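Local coordinates for protein hemolysin (Streptococcus suis, PDB 3HVN) that probably kills host cells by binding cholesterol-containing membranes, inserting into them after a large conformational change and assembling into an oligomeric pore, at residues T317-Y322 / I339-K344; K220-V225 / F279-T284; D36-F41 / E240-L245. The protein carries 1 engineered substitution. All blocks are in the same frame, centred on the assembly; numbering follows the deposited sequence.

Interaction 1 (T317-Y322 / I339-K344)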
ATOM      1  N   THR A 317      -4.607  -2.678 -14.483  1.00150.75           N
ATOM      2  CA  THR A 317      -4.350  -3.298 -13.184  1.00151.21           C
ATOM      3  C   THR A 317      -4.150  -4.805 -13.289  1.00133.99           C
ATOM      4  O   THR A 317      -5.119  -5.575 -13.347  1.00138.85           O
ATOM      5  CB  THR A 317      -5.480  -3.015 -12.176  1.00175.80           C
ATOM      6  OG1 THR A 317      -6.711  -2.822 -12.880  1.00190.22           O
ATOM      7  CG2 THR A 317      -5.178  -1.768 -11.365  1.00172.28           C
ATOM      8  N   SER A 318      -2.885  -5.219 -13.309  1.00116.64           N
ATOM      9  CA  SER A 318      -2.554  -6.639 -13.316  1.00104.33           C
ATOM     10  C   SER A 318      -2.204  -7.080 -11.902  1.00108.02           C
ATOM     11  O   SER A 318      -1.338  -6.490 -11.256  1.00115.27           O
ATOM     12  CB  SER A 318      -1.401  -6.925 -14.282  1.00 91.85           C
ATOM     13  OG  SER A 318      -0.398  -5.929 -14.195  1.00 90.19           O
ATOM     14  N   PHE A 319      -2.883  -8.115 -11.419  1.00 92.16           N
ATOM     15  CA  PHE A 319      -2.752  -8.504 -10.021  1.00 82.52           C
ATOM     16  C   PHE A 319      -2.260  -9.935  -9.840  1.00 84.56           C
ATOM     17  O   PHE A 319      -2.260 -10.734 -10.777  1.00 90.25           O
ATOM     18  CB  PHE A 319      -4.088  -8.335  -9.297  1.00 76.22           C
ATOM     19  CG  PHE A 319      -4.979  -9.541  -9.383  1.00 72.07           C
ATOM     20  CD1 PHE A 319      -5.092 -10.411  -8.312  1.00 79.13           C
ATOM     21  CD2 PHE A 319      -5.696  -9.809 -10.537  1.00 86.30           C
ATOM     22  CE1 PHE A 319      -5.909 -11.524  -8.387  1.00 90.02           C
ATOM     23  CE2 PHE A 319      -6.514 -10.922 -10.618  1.00 93.52           C
ATOM     24  CZ  PHE A 319      -6.620 -11.779  -9.541  1.00 95.25           C
ATOM     25  N   SER A 320      -1.843 -10.243  -8.617  1.00 71.04           N
ATOM     26  CA  SER A 320      -1.477 -11.601  -8.234  1.00 71.68           C
ATOM     27  C   SER A 320      -1.754 -11.775  -6.747  1.00 77.66           C
ATOM     28  O   SER A 320      -1.183 -11.071  -5.912  1.00 99.69           O
ATOM     29  CB  SER A 320      -0.006 -11.878  -8.543  1.00 70.78           C
ATOM     30  OG  SER A 320       0.843 -11.079  -7.740  1.00 98.67           O
ATOM     31  N   ALA A 321      -2.637 -12.711  -6.415  1.00 73.69           N
ATOM     32  CA  ALA A 321      -3.098 -12.861  -5.041  1.00 71.91           C
ATOM     33  C   ALA A 321      -2.762 -14.216  -4.423  1.00 75.85           C
ATOM     34  O   ALA A 321      -2.888 -15.260  -5.067  1.00 93.85           O
ATOM     35  CB  ALA A 321      -4.597 -12.597  -4.954  1.00 65.67           C
ATOM     36  N   TYR A 322      -2.330 -14.178  -3.167  1.00 88.44           N
ATOM     37  CA  TYR A 322      -2.107 -15.378  -2.374  1.00 83.76           C
ATOM     38  C   TYR A 322      -3.204 -15.462  -1.321  1.00 81.12           C
ATOM     39  O   TYR A 322      -3.254 -14.646  -0.398  1.00 76.65           O
ATOM     40  CB  TYR A 322      -0.734 -15.322  -1.702  1.00 81.77           C
ATOM     41  CG  TYR A 322      -0.438 -16.487  -0.784  1.00 87.77           C
ATOM     42  CD1 TYR A 322      -0.873 -16.487   0.534  1.00101.38           C
ATOM     43  CD2 TYR A 322       0.285 -17.584  -1.234  1.00 85.08           C
ATOM     44  CE1 TYR A 322      -0.603 -17.549   1.377  1.00108.15           C
ATOM     45  CE2 TYR A 322       0.561 -18.650  -0.399  1.00 94.37           C
ATOM     46  CZ  TYR A 322       0.115 -18.627   0.906  1.00108.68           C
ATOM     47  OH  TYR A 322       0.388 -19.686   1.741  1.00118.64           O
ATOM     48  N   ILE A 339      -7.500  -7.062 -13.260  1.00135.20           N
ATOM     49  CA  ILE A 339      -8.431  -6.332 -12.402  1.00131.46           C
ATOM     50  C   ILE A 339      -9.774  -7.044 -12.212  1.00115.80           C
ATOM     51  O   ILE A 339     -10.151  -7.380 -11.087  1.00 92.81           O
ATOM     52  CB  ILE A 339      -8.693  -4.918 -12.948  1.00132.91           C
ATOM     53  CG1 ILE A 339      -9.839  -4.253 -12.184  1.00137.32           C
ATOM     54  CG2 ILE A 339      -8.986  -4.962 -14.443  1.00115.18           C
ATOM     55  CD1 ILE A 339      -9.537  -4.003 -10.720  1.00136.47           C
ATOM     56  N   GLU A 340     -10.497  -7.267 -13.307  1.00136.37           N
ATOM     57  CA  GLU A 340     -11.808  -7.908 -13.234  1.00146.26           C
ATOM     58  C   GLU A 340     -11.715  -9.241 -12.503  1.00131.31           C
ATOM     59  O   GLU A 340     -12.480  -9.510 -11.571  1.00119.28           O
ATOM     60  CB  GLU A 340     -12.391  -8.127 -14.632  1.00158.99           C
ATOM     61  CG  GLU A 340     -12.324  -6.919 -15.549  1.00177.80           C
ATOM     62  CD  GLU A 340     -10.995  -6.810 -16.271  1.00192.84           C
ATOM     63  OE1 GLU A 340     -10.168  -7.736 -16.139  1.00192.47           O
ATOM     64  OE2 GLU A 340     -10.778  -5.799 -16.971  1.00202.34           O
ATOM     65  N   THR A 341     -10.775 -10.074 -12.940  1.00124.10           N
ATOM     66  CA  THR A 341     -10.534 -11.361 -12.305  1.00117.80           C
ATOM     67  C   THR A 341     -10.358 -11.174 -10.802  1.00114.46           C
ATOM     68  O   THR A 341     -10.845 -11.979 -10.003  1.00106.85           O
ATOM     69  CB  THR A 341      -9.283 -12.049 -12.882  1.00114.97           C
ATOM     70  OG1 THR A 341      -9.371 -12.084 -14.312  1.00 96.45           O
ATOM     71  CG2 THR A 341      -9.172 -13.469 -12.358  1.00113.30           C
ATOM     72  N   LEU A 342      -9.667 -10.103 -10.422  1.00122.07           N
ATOM     73  CA  LEU A 342      -9.492  -9.779  -9.010  1.00122.06           C
ATOM     74  C   LEU A 342     -10.828  -9.437  -8.348  1.00117.75           C
ATOM     75  O   LEU A 342     -11.166  -9.973  -7.287  1.00 81.55           O
ATOM     76  CB  LEU A 342      -8.501  -8.628  -8.831  1.00115.02           C
ATOM     77  CG  LEU A 342      -8.278  -8.162  -7.389  1.00 99.84           C
ATOM     78  CD1 LEU A 342      -7.947  -9.329  -6.465  1.00100.59           C
ATOM     79  CD2 LEU A 342      -7.189  -7.103  -7.325  1.00 89.74           C
ATOM     80  N   LYS A 343     -11.582  -8.541  -8.977  1.00140.22           N
ATOM     81  CA  LYS A 343     -12.902  -8.175  -8.476  1.00154.37           C
ATOM     82  C   LYS A 343     -13.736  -9.430  -8.230  1.00141.49           C
ATOM     83  O   LYS A 343     -14.118  -9.739  -7.093  1.00136.97           O
ATOM     84  CB  LYS A 343     -13.624  -7.269  -9.474  1.00182.94           C
ATOM     85  CG  LYS A 343     -12.930  -5.949  -9.763  1.00193.56           C
ATOM     86  CD  LYS A 343     -13.652  -5.208 -10.875  1.00196.15           C
ATOM     87  CE  LYS A 343     -13.058  -3.833 -11.092  1.00195.93           C
ATOM     88  NZ  LYS A 343     -13.666  -3.149 -12.264  1.00194.42           N
ATOM     89  N   LYS A 344     -14.008 -10.155  -9.311  1.00136.91           N
ATOM     90  CA  LYS A 344     -14.812 -11.366  -9.237  1.00149.40           C
ATOM     91  C   LYS A 344     -14.196 -12.395  -8.294  1.00141.14           C
ATOM     92  O   LYS A 344     -14.902 -13.226  -7.733  1.00151.24           O
ATOM     93  CB  LYS A 344     -15.005 -11.968 -10.631  1.00169.71           C
ATOM     94  CG  LYS A 344     -15.807 -11.084 -11.576  1.00174.24           C
ATOM     95  CD  LYS A 344     -16.108 -11.805 -12.879  1.00168.17           C
ATOM     96  CE  LYS A 344     -16.969 -10.948 -13.790  1.00171.31           C
ATOM     97  NZ  LYS A 344     -17.338 -11.654 -15.047  1.00178.84           N
TER
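Leu342 sits over one face of the Phe319 ring, with its CB 3.4 Å from the ring centroid and only 10° off the normal, a CH-pi contact placed almost at the ring's centre. This joins strand 318-324 to the first turn of helix 339-350 inside the core sheet domain of a cholesterol-dependent cytolysin. Strand order and topology match the family's beta4 strand, followed by the short beta5 strand and the helix after it, which in relatives cover the beta4 edge in the soluble monomer and move aside on oligomerisation.

The rest of Leu342 follows the ring. CG stands anti to the backbone N (chi1 178°), and the branch then divides: CD1 reaches the CD1-CE1 side of Phe319, 3.6 Å from CE1, while CD2 turns back toward CB of Phe319 at 3.9 Å. Thr341 meets the ring from another direction, its CB near the ring plane at the CE2 edge, 3.8 Å from that atom. On the strand's own side, Ala321 CB lies in plane at the ring edge.

Further along, the main chains meet where the helix begins. Ile339 N gives Thr317 O a weak hydrogen bond, 2.8 Å long and bent to 127° at the hydrogen.

Phe319 and Ala321 bond through their backbones to Gly337 and Val335 of strand 333-338, which leads into the helix, and Ile280 of strand 276-284 touches both Phe319 and Leu342. Ile299 of helix 291-300 also packs on Leu342. On the strand's other face the Ser320 hydroxyl is hydrogen-bonded to the backbone oxygen of Leu208, and OG of Ser318 to O of Glu283.

Interaction 2 (K220-V225 / F279-T284)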
ATOM      1  N   LYS A 220       6.917   0.669 -13.398  1.00116.63           N
ATOM      2  CA  LYS A 220       5.650   0.175 -12.877  1.00126.18           C
ATOM      3  C   LYS A 220       5.375   0.719 -11.482  1.00123.05           C
ATOM      4  O   LYS A 220       6.289   1.152 -10.779  1.00129.49           O
ATOM      5  CB  LYS A 220       5.655  -1.354 -12.834  1.00130.51           C
ATOM      6  CG  LYS A 220       5.555  -2.029 -14.193  1.00135.22           C
ATOM      7  CD  LYS A 220       4.110  -2.130 -14.654  1.00138.72           C
ATOM      8  CE  LYS A 220       3.981  -3.048 -15.858  1.00133.85           C
ATOM      9  NZ  LYS A 220       2.558  -3.327 -16.194  1.00127.22           N
ATOM     10  N   GLN A 221       4.108   0.693 -11.086  1.00118.98           N
ATOM     11  CA  GLN A 221       3.723   1.042  -9.725  1.00106.83           C
ATOM     12  C   GLN A 221       2.873  -0.081  -9.138  1.00103.38           C
ATOM     13  O   GLN A 221       1.892  -0.516  -9.750  1.00122.87           O
ATOM     14  CB  GLN A 221       2.971   2.374  -9.693  1.00114.04           C
ATOM     15  CG  GLN A 221       2.858   2.981  -8.303  1.00120.03           C
ATOM     16  CD  GLN A 221       2.559   4.467  -8.334  1.00115.74           C
ATOM     17  OE1 GLN A 221       2.479   5.073  -9.402  1.00103.77           O
ATOM     18  NE2 GLN A 221       2.397   5.064  -7.158  1.00107.05           N
ATOM     19  N   VAL A 222       3.263  -0.554  -7.958  1.00 85.02           N
ATOM     20  CA  VAL A 222       2.605  -1.702  -7.345  1.00 95.08           C
ATOM     21  C   VAL A 222       2.236  -1.479  -5.880  1.00 97.02           C
ATOM     22  O   VAL A 222       3.030  -0.966  -5.089  1.00 87.45           O
ATOM     23  CB  VAL A 222       3.470  -2.974  -7.452  1.00 90.91           C
ATOM     24  CG1 VAL A 222       4.856  -2.722  -6.891  1.00 94.13           C
ATOM     25  CG2 VAL A 222       2.807  -4.128  -6.722  1.00 79.09           C
ATOM     26  N   GLN A 223       1.016  -1.879  -5.535  1.00 87.58           N
ATOM     27  CA  GLN A 223       0.532  -1.812  -4.167  1.00 77.70           C
ATOM     28  C   GLN A 223       0.210  -3.206  -3.646  1.00 76.66           C
ATOM     29  O   GLN A 223      -0.366  -4.033  -4.360  1.00109.77           O
ATOM     30  CB  GLN A 223      -0.711  -0.926  -4.083  1.00 94.34           C
ATOM     31  CG  GLN A 223      -1.555  -1.149  -2.839  1.00108.34           C
ATOM     32  CD  GLN A 223      -2.735  -0.200  -2.760  1.00114.26           C
ATOM     33  OE1 GLN A 223      -2.580   1.013  -2.903  1.00119.93           O
ATOM     34  NE2 GLN A 223      -3.921  -0.749  -2.528  1.00105.10           N
ATOM     35  N   ILE A 224       0.596  -3.464  -2.401  1.00 68.39           N
ATOM     36  CA  ILE A 224       0.263  -4.715  -1.739  1.00 79.72           C
ATOM     37  C   ILE A 224      -0.871  -4.494  -0.748  1.00 83.84           C
ATOM     38  O   ILE A 224      -0.876  -3.513   0.004  1.00 93.56           O
ATOM     39  CB  ILE A 224       1.474  -5.320  -1.005  1.00 75.30           C
ATOM     40  CG1 ILE A 224       2.368  -6.087  -1.983  1.00 81.92           C
ATOM     41  CG2 ILE A 224       1.007  -6.250   0.097  1.00 58.73           C
ATOM     42  CD1 ILE A 224       2.981  -5.233  -3.070  1.00 93.42           C
ATOM     43  N   VAL A 225      -1.833  -5.409  -0.757  1.00 83.93           N
ATOM     44  CA  VAL A 225      -2.995  -5.307   0.112  1.00 75.11           C
ATOM     45  C   VAL A 225      -3.253  -6.602   0.870  1.00 75.77           C
ATOM     46  O   VAL A 225      -3.545  -7.638   0.273  1.00 97.94           O
ATOM     47  CB  VAL A 225      -4.262  -4.952  -0.686  1.00 78.30           C
ATOM     48  CG1 VAL A 225      -5.497  -5.126   0.181  1.00 86.14           C
ATOM     49  CG2 VAL A 225      -4.170  -3.535  -1.225  1.00 81.64           C
ATOM     50  N   PHE A 279      -3.679 -12.056   0.582  1.00 80.42           N
ATOM     51  CA  PHE A 279      -2.613 -11.101   0.303  1.00 75.52           C
ATOM     52  C   PHE A 279      -2.522 -10.825  -1.193  1.00 84.74           C
ATOM     53  O   PHE A 279      -2.058 -11.665  -1.962  1.00 91.50           O
ATOM     54  CB  PHE A 279      -1.276 -11.616   0.837  1.00 80.98           C
ATOM     55  CG  PHE A 279      -1.195 -11.640   2.336  1.00100.33           C
ATOM     56  CD1 PHE A 279      -1.771 -12.673   3.056  1.00100.74           C
ATOM     57  CD2 PHE A 279      -0.552 -10.626   3.025  1.00 99.56           C
ATOM     58  CE1 PHE A 279      -1.703 -12.696   4.435  1.00 99.48           C
ATOM     59  CE2 PHE A 279      -0.479 -10.645   4.405  1.00100.43           C
ATOM     60  CZ  PHE A 279      -1.057 -11.681   5.111  1.00 99.09           C
ATOM     61  N   ILE A 280      -2.969  -9.640  -1.599  1.00 87.83           N
ATOM     62  CA  ILE A 280      -3.064  -9.310  -3.016  1.00 83.22           C
ATOM     63  C   ILE A 280      -1.988  -8.327  -3.461  1.00 91.48           C
ATOM     64  O   ILE A 280      -1.695  -7.351  -2.770  1.00 98.61           O
ATOM     65  CB  ILE A 280      -4.446  -8.722  -3.358  1.00 80.79           C
ATOM     66  CG1 ILE A 280      -5.539  -9.419  -2.546  1.00 76.80           C
ATOM     67  CG2 ILE A 280      -4.718  -8.838  -4.849  1.00104.26           C
ATOM     68  CD1 ILE A 280      -6.923  -8.861  -2.785  1.00 83.55           C
ATOM     69  N   LYS A 281      -1.404  -8.593  -4.625  1.00 79.23           N
ATOM     70  CA  LYS A 281      -0.412  -7.703  -5.215  1.00 67.77           C
ATOM     71  C   LYS A 281      -0.983  -7.060  -6.474  1.00 72.96           C
ATOM     72  O   LYS A 281      -1.362  -7.757  -7.417  1.00 92.58           O
ATOM     73  CB  LYS A 281       0.873  -8.471  -5.542  1.00 73.25           C
ATOM     74  CG  LYS A 281       2.032  -7.601  -6.011  1.00 78.16           C
ATOM     75  CD  LYS A 281       1.924  -7.254  -7.490  1.00 74.22           C
ATOM     76  CE  LYS A 281       2.143  -8.475  -8.365  1.00 78.24           C
ATOM     77  NZ  LYS A 281       2.048  -8.146  -9.813  1.00110.24           N
ATOM     78  N   LEU A 282      -1.044  -5.731  -6.484  1.00 70.47           N
ATOM     79  CA  LEU A 282      -1.608  -5.003  -7.618  1.00 81.49           C
ATOM     80  C   LEU A 282      -0.554  -4.169  -8.335  1.00101.44           C
ATOM     81  O   LEU A 282      -0.008  -3.228  -7.763  1.00 94.32           O
ATOM     82  CB  LEU A 282      -2.750  -4.093  -7.159  1.00 66.94           C
ATOM     83  CG  LEU A 282      -4.076  -4.738  -6.754  1.00 80.06           C
ATOM     84  CD1 LEU A 282      -3.923  -5.551  -5.478  1.00 85.68           C
ATOM     85  CD2 LEU A 282      -5.143  -3.669  -6.580  1.00 82.58           C
ATOM     86  N   GLU A 283      -0.274  -4.507  -9.590  1.00104.58           N
ATOM     87  CA  GLU A 283       0.669  -3.721 -10.378  1.00107.59           C
ATOM     88  C   GLU A 283      -0.009  -3.007 -11.545  1.00109.00           C
ATOM     89  O   GLU A 283      -0.908  -3.558 -12.201  1.00116.13           O
ATOM     90  CB  GLU A 283       1.836  -4.581 -10.875  1.00123.20           C
ATOM     91  CG  GLU A 283       1.473  -5.562 -11.972  1.00140.23           C
ATOM     92  CD  GLU A 283       2.674  -5.975 -12.801  1.00145.35           C
ATOM     93  OE1 GLU A 283       3.683  -5.237 -12.796  1.00131.91           O
ATOM     94  OE2 GLU A 283       2.607  -7.032 -13.463  1.00156.92           O
ATOM     95  N   THR A 284       0.429  -1.773 -11.786  1.00106.13           N
ATOM     96  CA  THR A 284      -0.103  -0.953 -12.868  1.00119.00           C
ATOM     97  C   THR A 284       0.973  -0.019 -13.415  1.00110.44           C
ATOM     98  O   THR A 284       1.802   0.491 -12.663  1.00 85.71           O
ATOM     99  CB  THR A 284      -1.303  -0.110 -12.396  1.00121.04           C
ATOM    100  OG1 THR A 284      -2.311  -0.972 -11.855  1.00128.58           O
ATOM    101  CG2 THR A 284      -1.889   0.684 -13.553  1.00120.79           C
TER
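Val222 and Lys281 cross at about a right angle, diagonally between the two strands. Lys281 starts out anti to its amide nitrogen (chi1 -173°) but bends at chi2 and again at chi3, which lays its chain across Val222 CG2, 3.6 Å from Lys281 CG. Lys281 CG also meets Ile224 CD1, at 3.9 Å. Beyond those bends Lys281 NZ heads toward Glu283, making a long salt bridge to OE2 at 3.9 Å. The other carboxylate oxygen, OE1, faces the aliphatic part of Lys220, 3.6 Å from CD. The ammonium NZ of Lys220 stays 4.1 Å from OE1, beyond salt-bridge range, though its charge may still be felt there.

The strands are antiparallel neighbours in the central sheet of the cytolysin's pore-forming domain, corresponding to beta2 and beta3 of relatives. Backbone pairs of hydrogen bonds join Gln221 to Thr284, Gln223 to Leu282 and Val225 to Ile280.

Those six side chains point to the opposite face, where helix 291-300 packs on Gln221, Gln223, Leu282 and Thr284. Ile224 and Lys281, on the face of Val222 and Glu283, meet helix 201-208, which Phe279 also touches. Both helices lie in regions that, in relatives, refold into membrane-spanning beta hairpins.

Interaction 3 (D36-F41 / E240-L245)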
ATOM      1  N   ASP A  36       6.220 -21.551  45.479  1.00160.77           N
ATOM      2  CA  ASP A  36       5.089 -21.057  44.702  1.00156.52           C
ATOM      3  C   ASP A  36       5.553 -20.517  43.353  1.00157.33           C
ATOM      4  O   ASP A  36       6.595 -19.870  43.257  1.00161.20           O
ATOM      5  CB  ASP A  36       4.338 -19.974  45.479  1.00147.98           C
ATOM      6  CG  ASP A  36       2.996 -19.633  44.858  1.00141.53           C
ATOM      7  OD1 ASP A  36       2.566 -20.351  43.931  1.00148.02           O
ATOM      8  OD2 ASP A  36       2.370 -18.647  45.301  1.00120.47           O
ATOM      9  N   ILE A  37       4.769 -20.788  42.313  1.00153.72           N
ATOM     10  CA  ILE A  37       5.108 -20.370  40.956  1.00156.69           C
ATOM     11  C   ILE A  37       4.878 -18.874  40.748  1.00154.87           C
ATOM     12  O   ILE A  37       5.729 -18.172  40.194  1.00156.72           O
ATOM     13  CB  ILE A  37       4.298 -21.166  39.910  1.00155.47           C
ATOM     14  CG1 ILE A  37       4.871 -22.575  39.744  1.00155.17           C
ATOM     15  CG2 ILE A  37       4.299 -20.448  38.576  1.00152.44           C
ATOM     16  CD1 ILE A  37       4.648 -23.479  40.937  1.00161.72           C
ATOM     17  N   ASN A  38       3.720 -18.394  41.195  1.00151.85           N
ATOM     18  CA  ASN A  38       3.370 -16.985  41.063  1.00153.53           C
ATOM     19  C   ASN A  38       4.471 -16.070  41.584  1.00161.65           C
ATOM     20  O   ASN A  38       4.749 -15.025  40.999  1.00167.55           O
ATOM     21  CB  ASN A  38       2.053 -16.687  41.783  1.00152.81           C
ATOM     22  CG  ASN A  38       0.873 -17.410  41.164  1.00159.10           C
ATOM     23  OD1 ASN A  38       1.042 -18.314  40.346  1.00163.64           O
ATOM     24  ND2 ASN A  38      -0.333 -17.013  41.552  1.00158.76           N
ATOM     25  N   GLN A  39       5.096 -16.473  42.685  1.00169.95           N
ATOM     26  CA  GLN A  39       6.189 -15.708  43.269  1.00181.55           C
ATOM     27  C   GLN A  39       7.364 -15.625  42.300  1.00184.61           C
ATOM     28  O   GLN A  39       7.937 -14.554  42.093  1.00186.34           O
ATOM     29  CB  GLN A  39       6.632 -16.339  44.590  1.00184.43           C
ATOM     30  CG  GLN A  39       5.541 -16.372  45.649  1.00185.73           C
ATOM     31  CD  GLN A  39       5.890 -17.267  46.820  1.00195.58           C
ATOM     32  OE1 GLN A  39       6.812 -18.079  46.742  1.00198.46           O
ATOM     33  NE2 GLN A  39       5.149 -17.127  47.913  1.00201.41           N
ATOM     34  N   TYR A  40       7.714 -16.760  41.705  1.00186.79           N
ATOM     35  CA  TYR A  40       8.787 -16.803  40.720  1.00195.07           C
ATOM     36  C   TYR A  40       8.429 -15.964  39.499  1.00197.11           C
ATOM     37  O   TYR A  40       9.275 -15.253  38.954  1.00199.96           O
ATOM     38  CB  TYR A  40       9.089 -18.244  40.305  1.00200.40           C
ATOM     39  CG  TYR A  40      10.140 -18.359  39.224  1.00204.93           C
ATOM     40  CD1 TYR A  40      11.467 -18.044  39.482  1.00207.61           C
ATOM     41  CD2 TYR A  40       9.805 -18.785  37.945  1.00203.67           C
ATOM     42  CE1 TYR A  40      12.432 -18.147  38.497  1.00209.63           C
ATOM     43  CE2 TYR A  40      10.762 -18.892  36.953  1.00205.68           C
ATOM     44  CZ  TYR A  40      12.074 -18.572  37.235  1.00207.48           C
ATOM     45  OH  TYR A  40      13.030 -18.677  36.251  1.00200.76           O
ATOM     46  N   PHE A  41       7.172 -16.045  39.071  1.00189.61           N
ATOM     47  CA  PHE A  41       6.707 -15.214  37.965  1.00180.07           C
ATOM     48  C   PHE A  41       6.824 -13.733  38.306  1.00179.91           C
ATOM     49  O   PHE A  41       7.212 -12.922  37.465  1.00183.77           O
ATOM     50  CB  PHE A  41       5.270 -15.563  37.577  1.00168.86           C
ATOM     51  CG  PHE A  41       5.172 -16.548  36.450  1.00170.08           C
ATOM     52  CD1 PHE A  41       5.321 -16.133  35.136  1.00173.99           C
ATOM     53  CD2 PHE A  41       4.933 -17.888  36.699  1.00171.52           C
ATOM     54  CE1 PHE A  41       5.234 -17.036  34.095  1.00174.25           C
ATOM     55  CE2 PHE A  41       4.844 -18.796  35.661  1.00169.37           C
ATOM     56  CZ  PHE A  41       4.995 -18.369  34.357  1.00170.31           C
ATOM     57  N   GLU A 240      -6.302 -15.551  35.738  1.00152.75           N
ATOM     58  CA  GLU A 240      -6.180 -14.761  36.955  1.00153.06           C
ATOM     59  C   GLU A 240      -4.789 -14.934  37.554  1.00139.00           C
ATOM     60  O   GLU A 240      -4.278 -14.044  38.234  1.00129.93           O
ATOM     61  CB  GLU A 240      -7.242 -15.182  37.971  1.00165.59           C
ATOM     62  CG  GLU A 240      -8.667 -15.099  37.449  1.00175.77           C
ATOM     63  CD  GLU A 240      -9.665 -15.765  38.375  1.00189.71           C
ATOM     64  OE1 GLU A 240      -9.232 -16.405  39.356  1.00198.20           O
ATOM     65  OE2 GLU A 240     -10.883 -15.651  38.122  1.00191.99           O
ATOM     66  N   SER A 241      -4.182 -16.088  37.292  1.00137.58           N
ATOM     67  CA  SER A 241      -2.855 -16.391  37.814  1.00138.67           C
ATOM     68  C   SER A 241      -2.140 -17.439  36.966  1.00137.14           C
ATOM     69  O   SER A 241      -2.776 -18.326  36.389  1.00146.29           O
ATOM     70  CB  SER A 241      -2.949 -16.872  39.264  1.00145.51           C
ATOM     71  OG  SER A 241      -3.527 -15.884  40.097  1.00150.25           O
ATOM     72  N   PRO A 242      -0.805 -17.334  36.886  1.00126.35           N
ATOM     73  CA  PRO A 242       0.012 -18.339  36.199  1.00131.51           C
ATOM     74  C   PRO A 242      -0.308 -19.731  36.730  1.00131.11           C
ATOM     75  O   PRO A 242      -0.289 -20.704  35.977  1.00117.66           O
ATOM     76  CB  PRO A 242       1.439 -17.942  36.580  1.00123.73           C
ATOM     77  CG  PRO A 242       1.363 -16.475  36.826  1.00107.79           C
ATOM     78  CD  PRO A 242       0.010 -16.234  37.432  1.00109.26           C
ATOM     79  N   SER A 243      -0.600 -19.812  38.025  1.00141.49           N
ATOM     80  CA  SER A 243      -1.020 -21.064  38.639  1.00165.51           C
ATOM     81  C   SER A 243      -2.329 -21.531  38.016  1.00172.70           C
ATOM     82  O   SER A 243      -2.491 -22.710  37.698  1.00184.02           O
ATOM     83  CB  SER A 243      -1.186 -20.890  40.150  1.00189.75           C
ATOM     84  OG  SER A 243      -2.139 -19.885  40.446  1.00194.16           O
ATOM     85  N   LYS A 244      -3.261 -20.600  37.845  1.00165.41           N
ATOM     86  CA  LYS A 244      -4.522 -20.895  37.177  1.00161.40           C
ATOM     87  C   LYS A 244      -4.258 -21.356  35.750  1.00155.23           C
ATOM     88  O   LYS A 244      -4.981 -22.197  35.214  1.00145.79           O
ATOM     89  CB  LYS A 244      -5.434 -19.667  37.167  1.00157.20           C
ATOM     90  CG  LYS A 244      -6.704 -19.852  36.350  1.00165.65           C
ATOM     91  CD  LYS A 244      -7.396 -18.527  36.083  1.00170.79           C
ATOM     92  CE  LYS A 244      -8.561 -18.700  35.120  1.00174.38           C
ATOM     93  NZ  LYS A 244      -9.166 -17.395  34.735  1.00175.42           N
ATOM     94  N   LEU A 245      -3.219 -20.796  35.137  1.00158.14           N
ATOM     95  CA  LEU A 245      -2.848 -21.176  33.778  1.00157.66           C
ATOM     96  C   LEU A 245      -2.309 -22.606  33.727  1.00167.26           C
ATOM     97  O   LEU A 245      -2.903 -23.481  33.093  1.00173.94           O
ATOM     98  CB  LEU A 245      -1.818 -20.200  33.207  1.00151.04           C
ATOM     99  CG  LEU A 245      -1.493 -20.365  31.721  1.00147.08           C
ATOM    100  CD1 LEU A 245      -2.759 -20.278  30.884  1.00146.18           C
ATOM    101  CD2 LEU A 245      -0.478 -19.326  31.272  1.00145.57           C
TER
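Pro242 lies against one face of the Phe41 ring. Its CB stands 3.9 Å from the ring centroid and 27° off the normal, a CH-pi contact displaced toward the CD2-CE2 rim; CD2 is the nearest ring atom, at 3.5 Å. Pro242 CG lies by the root of the ring, 3.8 Å from Phe41 CG. Ile37 adds a looser touch, CG2 to Pro242 CB at 4.3 Å, and that same methyl lies in the plane of the Phe41 ring, at its edge.

Polar contact comes through the Asn38 amide. With CG beside the backbone N (chi1 -64°), the side chain extends across to the other segment, where OD1 accepts a weak, bent hydrogen bond from Ser243 N (3.2 Å, 132° at the hydrogen). ND2 lies beside Ser241 CB at 3.5 Å. The Ser241 hydroxyl instead gives Glu240 O a hydrogen bond from above the carbonyl plane.

Val368 touches Phe41 and also Leu245, tying both segments to a third part of the chain. At this surface the first modelled helix, 37-43, meets the short helix 242-245, with Pro242 as its first residue and Ser241 at the N-cap position, though without a side-chain capping bond.

In the fold
Interactions 1 and 2 share one sheet: strand 318-324 of interaction 1 runs beside strand 276-284 of interaction 2, with Tyr322 N 2.8 Å from Phe279 O and Glu283 N 2.8 Å from Ser318 O, while helix 339-350 packs against it. Their centres are 10 Å apart. The bound hexafluoropropanol is close to this region, about 7 Å from the Thr341 side chain and about 10 Å from that of Ile280; its pocket includes Ile345, further along helix 339-350. Interaction 3 is remote, its nearest atoms about 27 Å from interaction 2 and about 29 Å from interaction 1, yet strand 221-236 leads along the chain to its helix 242-245.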